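Local coordinates for protein glycosyl hydrolase, family 38 (Enterococcus faecalis, PDB 5KBP) that is probably an alpha-mannosidase, a glycoside hydrolase expected to bind carbohydrates and remove alpha-linked mannose units, at residues K835-T840 against L873-T878; T867-V872 against E891-R896. All coordinates share one frame; numbering follows the deposited sequence.

Interaction 1: residues K835-T840 against L873-T878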
loop_
_atom_site.group_PDB
_atom_site.type_symbol
_atom_site.label_atom_id
_atom_site.label_comp_id
_atom_site.label_asym_id
_atom_site.label_seq_id
_atom_site.Cartn_x
_atom_site.Cartn_y
_atom_site.Cartn_z
ATOM N N LYS A 835 -7.014 5.677 -27.675
ATOM C CA LYS A 835 -6.767 4.313 -27.216
ATOM C C LYS A 835 -7.443 3.360 -28.196
ATOM O O LYS A 835 -7.822 3.758 -29.302
ATOM C CB LYS A 835 -7.252 4.138 -25.766
ATOM C CG LYS A 835 -8.762 4.181 -25.595
ATOM C CD LYS A 835 -9.156 4.013 -24.137
ATOM C CE LYS A 835 -10.650 3.793 -23.990
ATOM N NZ LYS A 835 -11.074 2.499 -24.594
ATOM N N ARG A 836 -7.601 2.100 -27.798
ATOM C CA ARG A 836 -8.191 1.092 -28.663
ATOM C C ARG A 836 -9.212 0.262 -27.898
ATOM O O ARG A 836 -9.111 0.085 -26.681
ATOM C CB ARG A 836 -7.111 0.186 -29.276
ATOM C CG ARG A 836 -6.192 0.925 -30.236
ATOM C CD ARG A 836 -5.232 -0.000 -30.959
ATOM N NE ARG A 836 -4.451 0.739 -31.947
ATOM C CZ ARG A 836 -4.805 0.889 -33.220
ATOM N NH1 ARG A 836 -5.926 0.342 -33.670
ATOM N NH2 ARG A 836 -4.032 1.583 -34.045
ATOM N N GLN A 837 -10.203 -0.242 -28.632
ATOM C CA GLN A 837 -11.284 -1.017 -28.037
ATOM C C GLN A 837 -10.789 -2.402 -27.626
ATOM O O GLN A 837 -9.846 -2.944 -28.207
ATOM C CB GLN A 837 -12.451 -1.131 -29.020
ATOM C CG GLN A 837 -13.746 -1.652 -28.419
ATOM C CD GLN A 837 -14.936 -1.436 -29.332
ATOM O OE1 GLN A 837 -14.808 -1.459 -30.557
ATOM N NE2 GLN A 837 -16.103 -1.213 -28.739
ATOM N N GLU A 838 -11.456 -2.981 -26.621
ATOM C CA GLU A 838 -10.923 -4.159 -25.938
ATOM C C GLU A 838 -10.714 -5.329 -26.893
ATOM O O GLU A 838 -9.619 -5.899 -26.963
ATOM C CB GLU A 838 -11.846 -4.567 -24.789
ATOM C CG GLU A 838 -11.586 -3.826 -23.488
ATOM C CD GLU A 838 -12.032 -4.616 -22.276
ATOM O OE1 GLU A 838 -11.464 -4.406 -21.184
ATOM O OE2 GLU A 838 -12.945 -5.457 -22.418
ATOM N N GLN A 839 -11.754 -5.714 -27.629
ATOM C CA GLN A 839 -11.677 -6.893 -28.485
ATOM C C GLN A 839 -11.476 -6.558 -29.956
ATOM O O GLN A 839 -10.707 -7.241 -30.639
ATOM C CB GLN A 839 -12.940 -7.746 -28.322
ATOM C CG GLN A 839 -13.135 -8.288 -26.914
ATOM C CD GLN A 839 -14.241 -9.322 -26.829
ATOM O OE1 GLN A 839 -14.022 -10.505 -27.094
ATOM N NE2 GLN A 839 -15.437 -8.881 -26.457
ATOM N N THR A 840 -12.142 -5.520 -30.461
ATOM C CA THR A 840 -12.048 -5.185 -31.876
ATOM C C THR A 840 -10.745 -4.480 -32.235
ATOM O O THR A 840 -10.387 -4.442 -33.417
ATOM C CB THR A 840 -13.230 -4.307 -32.290
ATOM O OG1 THR A 840 -13.179 -3.068 -31.573
ATOM C CG2 THR A 840 -14.545 -5.007 -31.983
ATOM N N LEU A 873 -19.028 4.326 -24.570
ATOM C CA LEU A 873 -18.845 2.883 -24.495
ATOM C C LEU A 873 -18.281 2.303 -25.786
ATOM O O LEU A 873 -18.222 1.076 -25.921
ATOM C CB LEU A 873 -20.168 2.196 -24.150
ATOM C CG LEU A 873 -20.819 2.601 -22.824
ATOM C CD1 LEU A 873 -22.061 1.762 -22.557
ATOM C CD2 LEU A 873 -19.831 2.493 -21.670
ATOM N N GLU A 874 -17.890 3.165 -26.730
ATOM C CA GLU A 874 -17.214 2.775 -27.967
ATOM C C GLU A 874 -18.110 1.959 -28.894
ATOM O O GLU A 874 -17.620 1.171 -29.706
ATOM C CB GLU A 874 -15.915 2.016 -27.671
ATOM C CG GLU A 874 -14.858 2.869 -26.990
ATOM C CD GLU A 874 -13.891 2.050 -26.161
ATOM O OE1 GLU A 874 -13.343 2.594 -25.180
ATOM O OE2 GLU A 874 -13.685 0.863 -26.481
ATOM N N GLU A 875 -19.425 2.146 -28.794
ATOM C CA GLU A 875 -20.364 1.492 -29.690
ATOM C C GLU A 875 -21.068 2.525 -30.567
ATOM O O GLU A 875 -21.292 3.660 -30.133
ATOM C CB GLU A 875 -21.412 0.685 -28.913
ATOM C CG GLU A 875 -20.829 -0.486 -28.141
ATOM C CD GLU A 875 -20.025 -1.428 -29.021
ATOM O OE1 GLU A 875 -20.406 -1.635 -30.193
ATOM O OE2 GLU A 875 -19.007 -1.964 -28.536
ATOM N N PRO A 876 -21.428 2.160 -31.799
ATOM C CA PRO A 876 -21.982 3.147 -32.734
ATOM C C PRO A 876 -23.209 3.849 -32.171
ATOM O O PRO A 876 -24.025 3.252 -31.466
ATOM C CB PRO A 876 -22.336 2.306 -33.966
ATOM C CG PRO A 876 -21.429 1.128 -33.886
ATOM C CD PRO A 876 -21.279 0.832 -32.422
ATOM N N LEU A 877 -23.325 5.136 -32.488
ATOM C CA LEU A 877 -24.452 5.926 -32.017
ATOM C C LEU A 877 -25.740 5.481 -32.701
ATOM O O LEU A 877 -25.749 5.138 -33.886
ATOM C CB LEU A 877 -24.204 7.412 -32.275
ATOM C CG LEU A 877 -23.118 8.079 -31.428
ATOM C CD1 LEU A 877 -22.845 9.496 -31.907
ATOM C CD2 LEU A 877 -23.524 8.079 -29.961
ATOM N N THR A 878 -26.829 5.484 -31.941
ATOM C CA THR A 878 -28.149 5.112 -32.447
ATOM C C THR A 878 -29.126 6.237 -32.133
ATOM O O THR A 878 -29.522 6.398 -30.959
ATOM C CB THR A 878 -28.622 3.795 -31.837
ATOM O OG1 THR A 878 -28.484 3.848 -30.411
ATOM C CG2 THR A 878 -27.808 2.628 -32.382
#
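Gln837 and Glu874 reach across to each other from opposing segments, their side chains overlapping and running antiparallel, and join a turn just beyond strand 829-836 to a loop of the C-terminal beta-sandwich domain. With CG of Gln837 anti to the backbone N (chi1 -167°) and the rest of the chain extended, the glutamine reaches straight across. Its CB passes 3.5 Å from Glu874 OE2, and CG comes closer, 3.2 Å from the same oxygen. CD lies about midway, 3.8 Å from Glu874 O and 3.9 Å from Glu874 OE2. At the tip the amide divides: NE2 lies 3.0 Å from Glu874 O and equally far from Glu875 OE2, while OE1 turns back to accept a hydrogen bond from Thr840 OG1 (2.5 Å), which fixes the amide from its own side of the turn. The amide plane stands 65° from the Glu874 carboxylate but only 31° from that of Glu875. The other Glu874 oxygen, OE1, forms a salt bridge with Lys835 NZ, whose chain runs roughly perpendicular to the glutamate; the modelled separation is implausibly short, so its exact length is doubtful. Strand 829-836 lies at the edge of its five-stranded antiparallel sheet, and Lys835 also touches Arg105 of helix 100-117 and Glu322 of helix 304-332; Leu873 packs on Leu108 and His111 of helix 100-117.

Interaction 2: residues T867-V872 against E891-R896; sequences TCLTNV and EIRTWR
Strands 868-870 and 892-896 pair antiparallel in the sheet of the C-terminal beta-sandwich domain, with Thr870 and Leu869 set against Thr894 and Trp895, but the pairing is loose. Strand 892-897 is also bonded to strand 843-849 along its other edge, so it is an inner strand of the sheet. The segments diverge, their N-to-C directions 131° apart, and the backbone bonds are uneven. The bond from Thr870 N to Thr894 O is 2.8 Å long and nearly straight, at 172°. Near the other end Thr867 N donates to Arg896 O over 2.9 Å, whereas the bond from Arg896 N to Cys868 O is weak. Where the strands part, water steps in: one molecule donates to Thr870 O and accepts from Thr894 N, and a second ties Thr870 O to Ile892 O and to the hydroxyl of Thr894. The two threonine side chains lie roughly perpendicular, with Thr870 OG1 3.3 Å from Thr894 CG2. On the same face Arg896 lays CD 3.8 Å from Cys868 SG and CB 3.9 Å from Thr870 CG2, while its NH2 is hydrogen-bonded to Glu874 O.

Leu869 packs with both methyl branches. CD1 lies over one face of the Arg893 guanidinium, 3.6 Å from NE. That arginine bends at chi3 (-67°) and grips the Glu891 carboxylate side-on, NE to OE1 and NH2 to OE2, while NH1 and NH2 also reach the carbonyls of Ala885 and Pro886; these bonds fix the orientation of the group on which the leucine rests. The other methyl, CD2, makes a CH-pi contact over the five-membered ring of Trp895, 3.7 Å from its centroid, and helps bury an NE1 that has no partner in the model.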
loop_
_atom_site.group_PDB
_atom_site.type_symbol
_atom_site.label_atom_id
_atom_site.label_comp_id
_atom_site.label_asym_id
_atom_site.label_seq_id
_atom_site.Cartn_x
_atom_site.Cartn_y
_atom_site.Cartn_z
ATOM N N THR A 867 -14.600 5.796 -39.261
ATOM C CA THR A 867 -15.635 4.868 -39.702
ATOM C C THR A 867 -17.012 5.306 -39.217
ATOM O O THR A 867 -17.968 5.353 -39.998
ATOM C CB THR A 867 -15.323 3.456 -39.205
ATOM O OG1 THR A 867 -13.947 3.151 -39.464
ATOM C CG2 THR A 867 -16.208 2.436 -39.912
ATOM N N CYS A 868 -17.127 5.633 -37.933
ATOM C CA CYS A 868 -18.404 6.030 -37.359
ATOM C C CYS A 868 -18.150 6.748 -36.043
ATOM O O CYS A 868 -17.113 6.557 -35.402
ATOM C CB CYS A 868 -19.322 4.823 -37.138
ATOM S SG CYS A 868 -18.709 3.643 -35.910
ATOM N N LEU A 869 -19.111 7.579 -35.654
ATOM C CA LEU A 869 -19.095 8.216 -34.346
ATOM C C LEU A 869 -19.786 7.314 -33.334
ATOM O O LEU A 869 -20.819 6.705 -33.629
ATOM C CB LEU A 869 -19.779 9.581 -34.398
ATOM C CG LEU A 869 -19.136 10.596 -35.343
ATOM C CD1 LEU A 869 -19.873 11.922 -35.293
ATOM C CD2 LEU A 869 -17.666 10.781 -35.003
ATOM N N THR A 870 -19.205 7.221 -32.144
ATOM C CA THR A 870 -19.671 6.297 -31.122
ATOM C C THR A 870 -19.981 7.046 -29.833
ATOM O O THR A 870 -19.713 8.243 -29.693
ATOM C CB THR A 870 -18.631 5.202 -30.844
ATOM O OG1 THR A 870 -17.479 5.781 -30.222
ATOM C CG2 THR A 870 -18.218 4.511 -32.136
ATOM N N ASN A 871 -20.558 6.314 -28.886
ATOM C CA ASN A 871 -20.743 6.812 -27.530
ATOM C C ASN A 871 -19.434 6.624 -26.764
ATOM O O ASN A 871 -18.403 6.257 -27.334
ATOM C CB ASN A 871 -21.928 6.110 -26.872
ATOM C CG ASN A 871 -21.824 4.591 -26.928
ATOM O OD1 ASN A 871 -20.731 4.026 -26.946
ATOM N ND2 ASN A 871 -22.973 3.926 -26.954
ATOM N N VAL A 872 -19.453 6.869 -25.451
ATOM C CA VAL A 872 -18.248 6.644 -24.654
ATOM C C VAL A 872 -18.034 5.176 -24.326
ATOM O O VAL A 872 -16.954 4.810 -23.845
ATOM C CB VAL A 872 -18.272 7.464 -23.351
ATOM C CG1 VAL A 872 -18.370 8.950 -23.666
ATOM C CG2 VAL A 872 -19.412 7.013 -22.452
ATOM N N GLU A 891 -20.592 19.161 -27.102
ATOM C CA GLU A 891 -20.727 17.756 -27.451
ATOM C C GLU A 891 -19.453 16.998 -27.106
ATOM O O GLU A 891 -18.343 17.489 -27.325
ATOM C CB GLU A 891 -21.037 17.591 -28.938
ATOM C CG GLU A 891 -21.378 16.162 -29.333
ATOM C CD GLU A 891 -21.287 15.923 -30.826
ATOM O OE1 GLU A 891 -20.673 14.914 -31.227
ATOM O OE2 GLU A 891 -21.827 16.744 -31.596
ATOM N N ILE A 892 -19.621 15.800 -26.558
ATOM C CA ILE A 892 -18.518 14.878 -26.314
ATOM C C ILE A 892 -18.547 13.866 -27.453
ATOM O O ILE A 892 -19.365 12.941 -27.458
ATOM C CB ILE A 892 -18.630 14.198 -24.949
ATOM C CG1 ILE A 892 -18.825 15.238 -23.845
ATOM C CG2 ILE A 892 -17.391 13.362 -24.676
ATOM C CD1 ILE A 892 -19.201 14.632 -22.510
ATOM N N ARG A 893 -17.662 14.039 -28.428
ATOM C CA ARG A 893 -17.643 13.197 -29.614
ATOM C C ARG A 893 -16.542 12.151 -29.506
ATOM O O ARG A 893 -15.423 12.449 -29.078
ATOM C CB ARG A 893 -17.445 14.040 -30.876
ATOM C CG ARG A 893 -17.513 13.242 -32.168
ATOM C CD ARG A 893 -17.683 14.150 -33.373
ATOM N NE ARG A 893 -18.981 14.818 -33.380
ATOM C CZ ARG A 893 -19.392 15.637 -34.341
ATOM N NH1 ARG A 893 -18.604 15.896 -35.376
ATOM N NH2 ARG A 893 -20.590 16.202 -34.268
ATOM N N THR A 894 -16.871 10.921 -29.897
ATOM C CA THR A 894 -15.935 9.806 -29.881
ATOM C C THR A 894 -15.889 9.171 -31.263
ATOM O O THR A 894 -16.935 8.837 -31.830
ATOM C CB THR A 894 -16.332 8.760 -28.833
ATOM O OG1 THR A 894 -16.466 9.389 -27.553
ATOM C CG2 THR A 894 -15.279 7.667 -28.744
ATOM N N TRP A 895 -14.685 9.006 -31.799
ATOM C CA TRP A 895 -14.478 8.416 -33.112
ATOM C C TRP A 895 -14.067 6.951 -32.992
ATOM O O TRP A 895 -13.621 6.486 -31.940
ATOM C CB TRP A 895 -13.408 9.184 -33.892
ATOM C CG TRP A 895 -13.805 10.567 -34.314
ATOM C CD1 TRP A 895 -14.271 10.947 -35.539
ATOM C CD2 TRP A 895 -13.755 11.756 -33.517
ATOM N NE1 TRP A 895 -14.520 12.298 -35.552
ATOM C CE2 TRP A 895 -14.212 12.818 -34.323
ATOM C CE3 TRP A 895 -13.371 12.025 -32.200
ATOM C CZ2 TRP A 895 -14.292 14.128 -33.855
ATOM C CZ3 TRP A 895 -13.456 13.326 -31.738
ATOM C CH2 TRP A 895 -13.914 14.361 -32.562
ATOM N N ARG A 896 -14.221 6.229 -34.099
ATOM C CA ARG A 896 -13.766 4.851 -34.213
ATOM C C ARG A 896 -13.139 4.657 -35.583
ATOM O O ARG A 896 -13.779 4.928 -36.603
ATOM C CB ARG A 896 -14.914 3.853 -34.021
ATOM C CG ARG A 896 -14.541 2.431 -34.418
ATOM C CD ARG A 896 -15.764 1.563 -34.671
ATOM N NE ARG A 896 -16.396 1.113 -33.436
ATOM C CZ ARG A 896 -17.377 0.216 -33.387
ATOM N NH1 ARG A 896 -17.837 -0.328 -34.506
ATOM N NH2 ARG A 896 -17.897 -0.139 -32.221
HETATM O O HOH W 1 -19.103 10.147 -27.220
HETATM O O HOH W 2 -19.600 10.683 -30.717
#

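How the interactions relate
Both contacts reach the same C-terminal sheet and are largely buried, but they differ in place and chemistry. Interaction 2 joins neighbouring strands through backbone bonds, water and a leucine laid over flat groups, and buries more than twice the area of interaction 1. Interaction 1 joins the end of edge strand 829-836 to the loop that follows 867-872, relying on charged and amide side chains, with Glu875 at the solvent-exposed margin. The two meet directly: Arg896 NH2 is probably hydrogen-bonded to Glu874 O at 2.8 Å, and Leu877 N probably to Leu869 O. The loop at 873-878 thus doubles back on the strand pair.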